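Local coordinates for pyrrolidone-carboxylate peptidase (PDB 5Z48), which removes pyroglutamate (5-oxoproline) from the N terminus of polypeptides as a cysteine peptidase of the C15 family, generally sparing those with proline in second place, at residues L44-E48 / P49-G53; A174-A177 / V178-V182; P190-Q194 / S195-R199. One frame throughout, in Å; residues are numbered along the deposited sequence.

Going along the chain from the N terminus, contact 1 comes first: residues 44-53 run off the end of strand 38-45, turn beside the bound pyroglutamate and enter helix 49-63. Much later, after strand 167-172, contact 2 starts the short helix 176-180, and contact 3 starts the long helix 194-211. Each contact closes a local turn, and the three follow in series without nesting or crossing. Contacts 2 and 3 touch, with centres about 11 Å apart: Asn-175 bonds to Gln-194 and Leu-192 N to Ala-174 O, joining two helix starts, and both meet the second subunit. Contact 1 stands apart, its nearest atoms about 10 Å from contact 3.

Contact 1: L44-E48 / P49-G53; sequences LLPVE and PHAAG. With PCA (pyroglutamic acid), chain I.
His-50 N donates to Glu-48 OE1 at 2.9 Å, and Ala-51 N donates to Glu-48 OE2 at 2.9 Å with an N-H...O angle of 156°. These two donors, N-H groups of the first turn of the helix that starts right behind the glutamate, meet the carboxylate from above its plane, one to each oxygen. The side chain gets there because CG is anti to the backbone N (chi1 -171°) and the chain then bends at chi2 (-77°), bringing the acid back over the first turn. One bond on each oxygen limits rotation of the carboxylate, and its negative charge probably gains from the helix dipole. Meanwhile Glu-48 O takes the N-H of Ala-52 at 2.9 Å, the first full helical bond. Before the cap, Pro-46 CG, just past the strand, packs 3.7 Å from Ala-51 CB, and Leu-45 CB sits 4.4 Å from Ala-52 CB. Helix 145-159 meets this turn through Phe-148 against Pro-49 and Val-149 against Ala-52. Between Pro-46 and Glu-48, Val-47 is the centre of an inverse gamma turn, and its CG2 is 3.8 Å from CG of the bound pyroglutamate. This is a glutamate N-cap following a strand-to-helix turn whose valine lines the pyroglutamate pocket.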
loop_
_atom_site.group_PDB
_atom_site.type_symbol
_atom_site.label_atom_id
_atom_site.label_comp_id
_atom_site.label_asym_id
_atom_site.label_seq_id
_atom_site.Cartn_x
_atom_site.Cartn_y
_atom_site.Cartn_z
ATOM N N LEU B 44 -4.481 -23.469 21.644
ATOM C CA LEU B 44 -4.388 -23.268 20.213
ATOM C C LEU B 44 -5.628 -23.817 19.531
ATOM O O LEU B 44 -6.149 -24.871 19.905
ATOM C CB LEU B 44 -3.147 -23.940 19.663
ATOM C CG LEU B 44 -1.869 -23.307 20.191
ATOM C CD1 LEU B 44 -0.718 -23.918 19.400
ATOM C CD2 LEU B 44 -1.856 -21.767 20.105
ATOM N N LEU B 45 -6.111 -23.066 18.556
ATOM C CA LEU B 45 -7.254 -23.463 17.744
ATOM C C LEU B 45 -6.834 -23.850 16.324
ATOM O O LEU B 45 -5.905 -23.256 15.748
ATOM C CB LEU B 45 -8.248 -22.298 17.652
ATOM C CG LEU B 45 -8.758 -21.806 19.031
ATOM C CD1 LEU B 45 -9.666 -20.571 18.873
ATOM C CD2 LEU B 45 -9.559 -22.869 19.767
ATOM N N PRO B 46 -7.531 -24.808 15.712
ATOM C CA PRO B 46 -7.278 -25.105 14.301
ATOM C C PRO B 46 -7.883 -24.026 13.408
ATOM O O PRO B 46 -8.853 -23.353 13.768
ATOM C CB PRO B 46 -7.992 -26.441 14.092
ATOM C CG PRO B 46 -9.190 -26.323 15.062
ATOM C CD PRO B 46 -8.630 -25.603 16.275
ATOM N N VAL B 47 -7.306 -23.877 12.206
ATOM C CA VAL B 47 -7.833 -22.904 11.228
ATOM C C VAL B 47 -8.883 -23.613 10.388
ATOM O O VAL B 47 -8.670 -23.927 9.209
ATOM C CB VAL B 47 -6.715 -22.293 10.371
ATOM C CG1 VAL B 47 -7.271 -21.165 9.524
ATOM C CG2 VAL B 47 -5.676 -21.674 11.270
ATOM N N GLU B 48 -10.019 -23.894 11.003
ATOM C CA GLU B 48 -11.122 -24.588 10.362
ATOM C C GLU B 48 -12.302 -24.305 11.275
ATOM O O GLU B 48 -12.202 -24.609 12.484
ATOM C CB GLU B 48 -10.841 -26.096 10.247
ATOM C CG GLU B 48 -11.866 -26.866 9.385
ATOM C CD GLU B 48 -13.155 -27.095 10.151
ATOM O OE1 GLU B 48 -14.200 -26.567 9.718
ATOM O OE2 GLU B 48 -13.100 -27.781 11.213
ATOM N N PRO B 49 -13.393 -23.703 10.777
ATOM C CA PRO B 49 -14.395 -23.130 11.704
ATOM C C PRO B 49 -15.155 -24.137 12.541
ATOM O O PRO B 49 -15.410 -23.848 13.716
ATOM C CB PRO B 49 -15.357 -22.360 10.785
ATOM C CG PRO B 49 -15.144 -23.013 9.412
ATOM C CD PRO B 49 -13.686 -23.355 9.370
ATOM N N HIS B 50 -15.518 -25.296 11.995
ATOM C CA HIS B 50 -16.299 -26.240 12.793
ATOM C C HIS B 50 -15.495 -26.720 13.987
ATOM O O HIS B 50 -15.974 -26.683 15.131
ATOM C CB HIS B 50 -16.758 -27.400 11.929
ATOM C CG HIS B 50 -17.652 -26.960 10.818
ATOM N ND1 HIS B 50 -18.766 -26.177 11.041
ATOM C CD2 HIS B 50 -17.567 -27.125 9.476
ATOM C CE1 HIS B 50 -19.355 -25.917 9.887
ATOM N NE2 HIS B 50 -18.652 -26.482 8.922
ATOM N N ALA B 51 -14.246 -27.117 13.753
ATOM C CA ALA B 51 -13.441 -27.620 14.863
ATOM C C ALA B 51 -13.029 -26.491 15.804
ATOM O O ALA B 51 -12.947 -26.688 17.026
ATOM C CB ALA B 51 -12.214 -28.366 14.339
ATOM N N ALA B 52 -12.746 -25.301 15.253
ATOM C CA ALA B 52 -12.376 -24.180 16.111
ATOM C C ALA B 52 -13.543 -23.779 17.011
ATOM O O ALA B 52 -13.344 -23.525 18.208
ATOM C CB ALA B 52 -11.892 -22.996 15.270
ATOM N N GLY B 53 -14.768 -23.750 16.470
ATOM C CA GLY B 53 -15.919 -23.444 17.298
ATOM C C GLY B 53 -16.148 -24.470 18.393
ATOM O O GLY B 53 -16.461 -24.100 19.537
HETATM N N PCA I . -5.469 -15.567 10.725
HETATM C CA PCA I . -6.592 -15.976 9.889
HETATM C CB PCA I . -7.030 -17.376 10.351
HETATM C CG PCA I . -6.021 -17.863 11.392
HETATM C CD PCA I . -5.141 -16.658 11.602
HETATM O OE PCA I . -4.232 -16.653 12.440
HETATM C C PCA I . -7.701 -14.906 9.934
HETATM O O PCA I . -8.902 -15.178 9.836
HETATM O OXT PCA I . -7.404 -13.692 10.118
#

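Contact 2: A174-A177 / V178-V182; sequences ANAA and VALAV
Val-178 N donates to Asn-175 OD1 at 3.0 Å, an almost straight N-cap bond with an N-H...O angle of 164°. Asn-175 CG sits between the backbone N and the carbonyl carbon (chi1 62°), which swings the amide oxygen back over the helix start, where OD1 also lies 3.4 Å from Val-178 CG2. The other end of the amide is engaged too, since Asn-175 ND2 donates to Gln-194 OE1, at 2.9 Å, and to Asp-19 OD2. Among the backbone bonds, Ala-179 N reaches Asn-175 O and Leu-180 N reaches Ala-176 O at 2.8 Å, whereas the bond from Ala-181 N to Ala-177 O is weak. The apolar contacts are few. Ala-174 CB presses on Val-178 CG1 at 3.5 Å, tighter than usual for two carbons, and Ala-176 CB lies 4.4 Å from Leu-180 CD1. Replacing Asn-175 with an alanine would probably leave Val-178 N without its cap and Gln-194 OE1 and Asp-19 OD2 each without this donor. Helix 176-180 sits against Pro-21 at the start of helix 21-29 and, through Asn-175, beside the start of helix 194-211; Ala-176, Ala-179 and Leu-180 pack on the second subunit, where Leu-180 O accepts from Arg-129 of that chain.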
loop_
_atom_site.group_PDB
_atom_site.type_symbol
_atom_site.label_atom_id
_atom_site.label_comp_id
_atom_site.label_asym_id
_atom_site.label_seq_id
_atom_site.Cartn_x
_atom_site.Cartn_y
_atom_site.Cartn_z
ATOM N N ALA B 174 2.684 -10.298 10.791
ATOM C CA ALA B 174 3.667 -11.347 10.544
ATOM C C ALA B 174 4.828 -11.212 11.524
ATOM O O ALA B 174 5.201 -10.102 11.890
ATOM C CB ALA B 174 4.209 -11.211 9.110
ATOM N N ASN B 175 5.397 -12.347 11.950
ATOM C CA ASN B 175 6.711 -12.307 12.568
ATOM C C ASN B 175 7.774 -12.539 11.492
ATOM O O ASN B 175 7.466 -12.590 10.291
ATOM C CB ASN B 175 6.790 -13.316 13.714
ATOM C CG ASN B 175 6.600 -14.776 13.240
ATOM O OD1 ASN B 175 6.596 -15.080 12.048
ATOM N ND2 ASN B 175 6.430 -15.696 14.209
ATOM N N ALA B 176 9.055 -12.676 11.895
ATOM C CA ALA B 176 10.104 -12.842 10.891
ATOM C C ALA B 176 9.890 -14.106 10.068
ATOM O O ALA B 176 10.105 -14.100 8.846
ATOM C CB ALA B 176 11.489 -12.872 11.550
ATOM N N ALA B 177 9.487 -15.214 10.722
ATOM C CA ALA B 177 9.338 -16.474 10.000
ATOM C C ALA B 177 8.308 -16.352 8.892
ATOM O O ALA B 177 8.522 -16.863 7.774
ATOM C CB ALA B 177 8.971 -17.596 10.976
ATOM N N VAL B 178 7.190 -15.676 9.187
ATOM C CA VAL B 178 6.150 -15.454 8.188
ATOM C C VAL B 178 6.686 -14.592 7.052
ATOM O O VAL B 178 6.490 -14.901 5.869
ATOM C CB VAL B 178 4.889 -14.836 8.834
ATOM C CG1 VAL B 178 3.883 -14.409 7.768
ATOM C CG2 VAL B 178 4.215 -15.854 9.756
ATOM N N ALA B 179 7.400 -13.509 7.390
ATOM C CA ALA B 179 7.886 -12.606 6.342
ATOM C C ALA B 179 8.957 -13.271 5.473
ATOM O O ALA B 179 9.044 -13.002 4.264
ATOM C CB ALA B 179 8.430 -11.309 6.985
ATOM N N LEU B 180 9.812 -14.133 6.065
ATOM C CA LEU B 180 10.899 -14.787 5.325
ATOM C C LEU B 180 10.403 -15.800 4.283
ATOM O O LEU B 180 11.131 -16.099 3.322
ATOM C CB LEU B 180 11.845 -15.501 6.291
ATOM C CG LEU B 180 12.692 -14.516 7.107
ATOM C CD1 LEU B 180 13.311 -15.249 8.323
ATOM C CD2 LEU B 180 13.811 -13.896 6.254
ATOM N N ALA B 181 9.184 -16.325 4.459
ATOM C CA ALA B 181 8.638 -17.349 3.569
ATOM C C ALA B 181 7.914 -16.768 2.356
ATOM O O ALA B 181 7.552 -17.519 1.444
ATOM C CB ALA B 181 7.675 -18.253 4.357
ATOM N N VAL B 182 7.700 -15.458 2.316
ATOM C CA VAL B 182 7.022 -14.826 1.176
ATOM C C VAL B 182 7.823 -15.030 -0.114
ATOM O O VAL B 182 9.042 -14.759 -0.152
ATOM C CB VAL B 182 6.820 -13.335 1.458
ATOM C CG1 VAL B 182 6.231 -12.659 0.254
ATOM C CG2 VAL B 182 5.982 -13.128 2.727
#

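Contact 3: P190-Q194 / S195-R199; sequences PYLPQ and SEITR
Gln-194 and Ile-197 carry most of this turn, with Leu-192 beside them. The glutamine bends forward along its own helix: CG is anti to the backbone N (chi1 -179°), and a turn at chi2 carries the amide over the next turn. There NE2 donates to Thr-198 OG1 at 3.1 Å, almost straight and in the plane of the amide. Gln-194 O accepts from Thr-198 N at 2.8 Å, so the two residues, four apart, are joined by backbone and side chain alike. Both groups have further partners: Gln-194 OE1 is already held by Asn-175, NE2 also donates to Pro-21 O, and Thr-198 OG1 is hydrogen-bonded to Glu-28 OE2. Ile-197 crosses the glutamine at about a right angle, its CG2 3.9 Å from Gln-194 NE2. Its other branch runs to the preceding loop, where CG1 meets Leu-192 CB at 3.8 Å and CD1 lies 3.7 Å from Leu-192 O. Pro-193, in the N-cap position, offers its carbonyl to Ile-197 N at 3.3 Å and, weakly, to Glu-196 N. Leu-192 CD1 is 4.0 Å from Glu-196 CG; that glutamate forms a salt bridge through OE1 with Arg-199 NH2. Since Thr-198 OG1 accepts from Gln-194 NE2, its own proton is probably directed to Glu-28 OE2, linking the helix start to helix 21-29, while Glu-196 OE2 carries a hydrogen bond to Tyr-191 OH of the second subunit.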
loop_
_atom_site.group_PDB
_atom_site.type_symbol
_atom_site.label_atom_id
_atom_site.label_comp_id
_atom_site.label_asym_id
_atom_site.label_seq_id
_atom_site.Cartn_x
_atom_site.Cartn_y
_atom_site.Cartn_z
ATOM N N PRO B 190 5.134 -6.153 5.991
ATOM C CA PRO B 190 5.467 -5.637 7.317
ATOM C C PRO B 190 5.538 -6.794 8.303
ATOM O O PRO B 190 4.766 -7.766 8.217
ATOM C CB PRO B 190 4.304 -4.692 7.651
ATOM C CG PRO B 190 3.675 -4.325 6.319
ATOM C CD PRO B 190 3.857 -5.612 5.496
ATOM N N TYR B 191 6.447 -6.690 9.276
ATOM C CA TYR B 191 6.582 -7.751 10.260
ATOM C C TYR B 191 7.077 -7.163 11.575
ATOM O O TYR B 191 7.478 -6.003 11.644
ATOM C CB TYR B 191 7.548 -8.851 9.771
ATOM C CG TYR B 191 9.022 -8.481 9.913
ATOM C CD1 TYR B 191 9.651 -7.624 8.998
ATOM C CD2 TYR B 191 9.771 -8.979 10.975
ATOM C CE1 TYR B 191 10.997 -7.289 9.142
ATOM C CE2 TYR B 191 11.115 -8.634 11.139
ATOM C CZ TYR B 191 11.719 -7.796 10.231
ATOM O OH TYR B 191 13.040 -7.479 10.430
ATOM N N LEU B 192 7.004 -7.963 12.632
ATOM C CA LEU B 192 7.569 -7.596 13.932
ATOM C C LEU B 192 8.300 -8.811 14.471
ATOM O O LEU B 192 7.846 -9.935 14.249
ATOM C CB LEU B 192 6.492 -7.188 14.954
ATOM C CG LEU B 192 5.785 -5.929 14.534
ATOM C CD1 LEU B 192 4.622 -5.734 15.491
ATOM C CD2 LEU B 192 6.734 -4.749 14.559
ATOM N N PRO B 193 9.420 -8.638 15.168
ATOM C CA PRO B 193 10.010 -9.799 15.842
ATOM C C PRO B 193 8.986 -10.420 16.772
ATOM O O PRO B 193 8.159 -9.719 17.371
ATOM C CB PRO B 193 11.179 -9.209 16.644
ATOM C CG PRO B 193 11.523 -7.900 15.859
ATOM C CD PRO B 193 10.159 -7.401 15.472
ATOM N N GLN B 194 9.076 -11.746 16.936
ATOM C CA GLN B 194 8.099 -12.419 17.785
ATOM C C GLN B 194 8.068 -11.826 19.198
ATOM O O GLN B 194 7.000 -11.748 19.816
ATOM C CB GLN B 194 8.376 -13.931 17.837
ATOM C CG GLN B 194 7.356 -14.664 18.707
ATOM C CD GLN B 194 5.964 -14.604 18.088
ATOM O OE1 GLN B 194 5.805 -14.875 16.902
ATOM N NE2 GLN B 194 4.954 -14.248 18.899
ATOM N N SER B 195 9.229 -11.410 19.734
ATOM C CA SER B 195 9.221 -10.891 21.106
ATOM C C SER B 195 8.396 -9.615 21.234
ATOM O O SER B 195 7.787 -9.386 22.279
ATOM C CB SER B 195 10.638 -10.634 21.600
ATOM O OG SER B 195 11.396 -9.777 20.746
ATOM N N GLU B 196 8.354 -8.791 20.191
ATOM C CA GLU B 196 7.482 -7.610 20.207
ATOM C C GLU B 196 6.008 -7.999 20.170
ATOM O O GLU B 196 5.188 -7.411 20.878
ATOM C CB GLU B 196 7.870 -6.719 19.024
ATOM C CG GLU B 196 6.920 -5.495 18.796
ATOM C CD GLU B 196 7.159 -4.335 19.743
ATOM O OE1 GLU B 196 7.925 -4.489 20.743
ATOM O OE2 GLU B 196 6.662 -3.199 19.466
ATOM N N ILE B 197 5.655 -8.978 19.329
ATOM C CA ILE B 197 4.270 -9.462 19.242
ATOM C C ILE B 197 3.826 -10.037 20.576
ATOM O O ILE B 197 2.748 -9.697 21.091
ATOM C CB ILE B 197 4.143 -10.492 18.107
ATOM C CG1 ILE B 197 4.398 -9.814 16.757
ATOM C CG2 ILE B 197 2.757 -11.147 18.118
ATOM C CD1 ILE B 197 4.557 -10.812 15.571
ATOM N N THR B 198 4.626 -10.945 21.141
ATOM C CA THR B 198 4.258 -11.529 22.435
ATOM C C THR B 198 4.083 -10.448 23.500
ATOM O O THR B 198 3.148 -10.523 24.315
ATOM C CB THR B 198 5.324 -12.555 22.859
ATOM O OG1 THR B 198 5.328 -13.622 21.908
ATOM C CG2 THR B 198 5.057 -13.151 24.252
ATOM N N ARG B 199 4.994 -9.488 23.555
ATOM C CA ARG B 199 4.870 -8.398 24.515
ATOM C C ARG B 199 3.576 -7.621 24.298
ATOM O O ARG B 199 2.916 -7.228 25.271
ATOM C CB ARG B 199 6.075 -7.469 24.413
ATOM C CG ARG B 199 6.115 -6.463 25.571
ATOM C CD ARG B 199 7.427 -5.707 25.584
ATOM N NE ARG B 199 7.652 -4.914 24.362
ATOM C CZ ARG B 199 7.400 -3.600 24.263
ATOM N NH1 ARG B 199 6.929 -2.902 25.303
ATOM N NH2 ARG B 199 7.662 -2.944 23.132
#